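Local atomic coordinates of archease, possible chaperone (Thermotoga maritima, PDB entry 1J5U), a protein that probably activates the tRNA-splicing ligase RtcB by promoting its guanylylation, and binds calcium. Residues D52-E57 and K82-W87. Numbering follows the deposited sequence.
Sequences DTEEKE and KGWAPW
K56 lies across one face of the W84 indole, its aliphatic chain running over the ring from benzo to pyrrole side. K56 CB sits 3.6 Å from W84 CZ3. Further along, K56 CD makes a CH-pi contact 3.7 Å from the centroid of the W84 five-membered ring. K56 NZ stays over the face of that same W84 ring, 4.0 Å from its centroid, a cation-pi pair. With CG anti to the backbone N (chi1 158°) and a bend at chi3, the lysine follows the indole surface. Its ammonium also forms a salt bridge with E79 of helix 66-81, which helps fix the end of the chain. At the far rim of the indole, E54 O meets W84 CZ3 near the ring plane, and the extended E54 side chain brings E54 CD to 3.6 Å from W84 CH2. Separately, E55 OE2 reaches W87 CZ3 at 3.4 Å, the carboxylate tilted 47° to the ring. K102 makes a further cation-pi contact with W84, and R101 one with W87. A Schellman motif at G83 ends helix 66-81 just before W84. Strands 54-61 and 84-92 both pair antiparallel with strand 95-105; their short segments are inclined at 76°, and side chains bridge them at the surface.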
ATOM      1  N   ASP A  52       2.211   2.215 -17.958  1.00 31.03           N
ATOM      2  CA  ASP A  52       1.965   1.988 -19.375  1.00 32.53           C
ATOM      3  C   ASP A  52       0.434   1.933 -19.434  1.00 33.47           C
ATOM      4  O   ASP A  52      -0.237   2.204 -18.431  1.00 32.75           O
ATOM      5  CB  ASP A  52       2.556   0.662 -19.859  1.00 34.08           C
ATOM      6  CG  ASP A  52       3.973   0.812 -20.423  1.00 37.30           C
ATOM      7  OD1 ASP A  52       4.260   1.846 -21.063  1.00 37.40           O
ATOM      8  OD2 ASP A  52       4.797  -0.119 -20.249  1.00 38.18           O
ATOM      9  N   THR A  53      -0.127   1.560 -20.581  1.00 33.08           N
ATOM     10  CA  THR A  53      -1.577   1.535 -20.720  1.00 33.99           C
ATOM     11  C   THR A  53      -2.270   0.204 -20.481  1.00 32.87           C
ATOM     12  O   THR A  53      -3.446   0.185 -20.131  1.00 34.21           O
ATOM     13  CB  THR A  53      -1.981   2.013 -22.110  1.00 34.97           C
ATOM     14  OG1 THR A  53      -1.448   1.106 -23.078  1.00 37.01           O
ATOM     15  CG2 THR A  53      -1.428   3.406 -22.373  1.00 35.95           C
ATOM     16  N   GLU A  54      -1.556  -0.902 -20.680  1.00 31.58           N
ATOM     17  CA  GLU A  54      -2.139  -2.229 -20.516  1.00 31.32           C
ATOM     18  C   GLU A  54      -2.692  -2.412 -19.106  1.00 30.63           C
ATOM     19  O   GLU A  54      -2.052  -2.036 -18.117  1.00 28.74           O
ATOM     20  CB  GLU A  54      -1.097  -3.304 -20.837  1.00 33.06           C
ATOM     21  CG  GLU A  54      -1.573  -4.717 -20.651  1.00 36.75           C
ATOM     22  CD  GLU A  54      -0.522  -5.754 -21.003  1.00 38.54           C
ATOM     23  OE1 GLU A  54       0.685  -5.481 -20.818  1.00 40.05           O
ATOM     24  OE2 GLU A  54      -0.906  -6.856 -21.444  1.00 39.61           O
ATOM     25  N   GLU A  55      -3.894  -2.976 -19.022  1.00 29.11           N
ATOM     26  CA  GLU A  55      -4.551  -3.175 -17.735  1.00 26.99           C
ATOM     27  C   GLU A  55      -4.787  -4.629 -17.363  1.00 26.20           C
ATOM     28  O   GLU A  55      -4.724  -5.536 -18.200  1.00 27.63           O
ATOM     29  CB  GLU A  55      -5.879  -2.416 -17.715  1.00 26.69           C
ATOM     30  CG  GLU A  55      -5.729  -0.911 -17.713  1.00 27.65           C
ATOM     31  CD  GLU A  55      -7.054  -0.196 -17.907  1.00 30.03           C
ATOM     32  OE1 GLU A  55      -8.104  -0.809 -17.643  1.00 30.52           O
ATOM     33  OE2 GLU A  55      -7.051   0.983 -18.310  1.00 31.95           O
ATOM     34  N   LYS A  56      -5.081  -4.834 -16.089  1.00 23.58           N
ATOM     35  CA  LYS A  56      -5.323  -6.154 -15.530  1.00 23.27           C
ATOM     36  C   LYS A  56      -6.150  -5.905 -14.264  1.00 23.95           C
ATOM     37  O   LYS A  56      -5.961  -4.878 -13.596  1.00 24.18           O
ATOM     38  CB  LYS A  56      -3.970  -6.784 -15.201  1.00 24.78           C
ATOM     39  CG  LYS A  56      -3.968  -7.878 -14.190  1.00 26.72           C
ATOM     40  CD  LYS A  56      -2.567  -8.454 -14.051  1.00 26.73           C
ATOM     41  CE  LYS A  56      -2.282  -8.832 -12.611  1.00 24.88           C
ATOM     42  NZ  LYS A  56      -1.258  -9.905 -12.508  1.00 22.01           N
ATOM     43  N   GLU A  57      -7.059  -6.812 -13.922  1.00 21.84           N
ATOM     44  CA  GLU A  57      -7.861  -6.587 -12.730  1.00 21.41           C
ATOM     45  C   GLU A  57      -7.975  -7.792 -11.794  1.00 20.55           C
ATOM     46  O   GLU A  57      -7.962  -8.945 -12.227  1.00 21.06           O
ATOM     47  CB  GLU A  57      -9.263  -6.099 -13.138  1.00 23.33           C
ATOM     48  CG  GLU A  57      -9.247  -4.901 -14.060  1.00 23.38           C
ATOM     49  CD  GLU A  57     -10.627  -4.475 -14.527  1.00 21.76           C
ATOM     50  OE1 GLU A  57     -11.447  -5.326 -14.949  1.00 18.92           O
ATOM     51  OE2 GLU A  57     -10.881  -3.267 -14.499  1.00 22.59           O
ATOM     52  N   LYS A  82       5.749  -7.980  -9.972  1.00 25.59           N
ATOM     53  CA  LYS A  82       5.472  -8.711 -11.206  1.00 26.18           C
ATOM     54  C   LYS A  82       5.287  -7.747 -12.361  1.00 24.46           C
ATOM     55  O   LYS A  82       4.950  -8.149 -13.471  1.00 26.49           O
ATOM     56  CB  LYS A  82       4.211  -9.577 -11.053  1.00 27.14           C
ATOM     57  CG  LYS A  82       4.382 -10.727 -10.072  1.00 30.38           C
ATOM     58  CD  LYS A  82       3.125 -11.573  -9.959  1.00 33.92           C
ATOM     59  CE  LYS A  82       3.345 -12.749  -9.013  1.00 34.72           C
ATOM     60  NZ  LYS A  82       2.109 -13.589  -8.884  1.00 37.70           N
ATOM     61  N   GLY A  83       5.500  -6.465 -12.099  1.00 23.06           N
ATOM     62  CA  GLY A  83       5.343  -5.476 -13.142  1.00 20.94           C
ATOM     63  C   GLY A  83       3.958  -4.847 -13.235  1.00 20.66           C
ATOM     64  O   GLY A  83       3.665  -4.183 -14.216  1.00 22.98           O
ATOM     65  N   TRP A  84       3.117  -5.013 -12.216  1.00 20.34           N
ATOM     66  CA  TRP A  84       1.772  -4.429 -12.244  1.00 19.48           C
ATOM     67  C   TRP A  84       1.485  -3.514 -11.022  1.00 18.98           C
ATOM     68  O   TRP A  84       1.639  -3.931  -9.890  1.00 19.55           O
ATOM     69  CB  TRP A  84       0.711  -5.548 -12.284  1.00 21.01           C
ATOM     70  CG  TRP A  84       0.755  -6.416 -13.533  1.00 20.67           C
ATOM     71  CD1 TRP A  84       1.415  -7.594 -13.695  1.00 22.12           C
ATOM     72  CD2 TRP A  84       0.136  -6.128 -14.789  1.00 22.88           C
ATOM     73  NE1 TRP A  84       1.251  -8.065 -14.980  1.00 22.88           N
ATOM     74  CE2 TRP A  84       0.467  -7.182 -15.673  1.00 23.11           C
ATOM     75  CE3 TRP A  84      -0.668  -5.080 -15.254  1.00 22.29           C
ATOM     76  CZ2 TRP A  84       0.023  -7.219 -16.996  1.00 23.26           C
ATOM     77  CZ3 TRP A  84      -1.114  -5.120 -16.583  1.00 24.94           C
ATOM     78  CH2 TRP A  84      -0.764  -6.183 -17.431  1.00 23.60           C
ATOM     79  N   ALA A  85       1.021  -2.297 -11.271  1.00 18.41           N
ATOM     80  CA  ALA A  85       0.728  -1.370 -10.186  1.00 19.70           C
ATOM     81  C   ALA A  85      -0.764  -1.055 -10.027  1.00 17.57           C
ATOM     82  O   ALA A  85      -1.483  -0.895 -11.015  1.00 16.98           O
ATOM     83  CB  ALA A  85       1.516  -0.073 -10.393  1.00 16.46           C
ATOM     84  N   PRO A  86      -1.247  -0.995  -8.774  1.00 18.39           N
ATOM     85  CA  PRO A  86      -2.663  -0.684  -8.538  1.00 17.50           C
ATOM     86  C   PRO A  86      -2.941   0.720  -9.088  1.00 18.47           C
ATOM     87  O   PRO A  86      -2.175   1.653  -8.858  1.00 16.98           O
ATOM     88  CB  PRO A  86      -2.792  -0.778  -7.013  1.00 18.11           C
ATOM     89  CG  PRO A  86      -1.387  -0.361  -6.528  1.00 18.22           C
ATOM     90  CD  PRO A  86      -0.517  -1.168  -7.498  1.00 17.80           C
ATOM     91  N   TRP A  87      -4.040   0.878  -9.812  1.00 17.90           N
ATOM     92  CA  TRP A  87      -4.355   2.167 -10.415  1.00 19.03           C
ATOM     93  C   TRP A  87      -5.734   2.716 -10.046  1.00 19.65           C
ATOM     94  O   TRP A  87      -5.870   3.876  -9.609  1.00 17.85           O
ATOM     95  CB  TRP A  87      -4.210   2.039 -11.946  1.00 19.11           C
ATOM     96  CG  TRP A  87      -4.646   3.248 -12.726  1.00 23.68           C
ATOM     97  CD1 TRP A  87      -4.169   4.528 -12.612  1.00 25.17           C
ATOM     98  CD2 TRP A  87      -5.641   3.283 -13.750  1.00 25.92           C
ATOM     99  NE1 TRP A  87      -4.809   5.353 -13.503  1.00 26.27           N
ATOM    100  CE2 TRP A  87      -5.719   4.615 -14.214  1.00 27.46           C
ATOM    101  CE3 TRP A  87      -6.476   2.313 -14.323  1.00 28.84           C
ATOM    102  CZ2 TRP A  87      -6.602   5.007 -15.229  1.00 29.76           C
ATOM    103  CZ3 TRP A  87      -7.358   2.701 -15.337  1.00 30.84           C
ATOM    104  CH2 TRP A  87      -7.411   4.040 -15.778  1.00 31.85           C
TER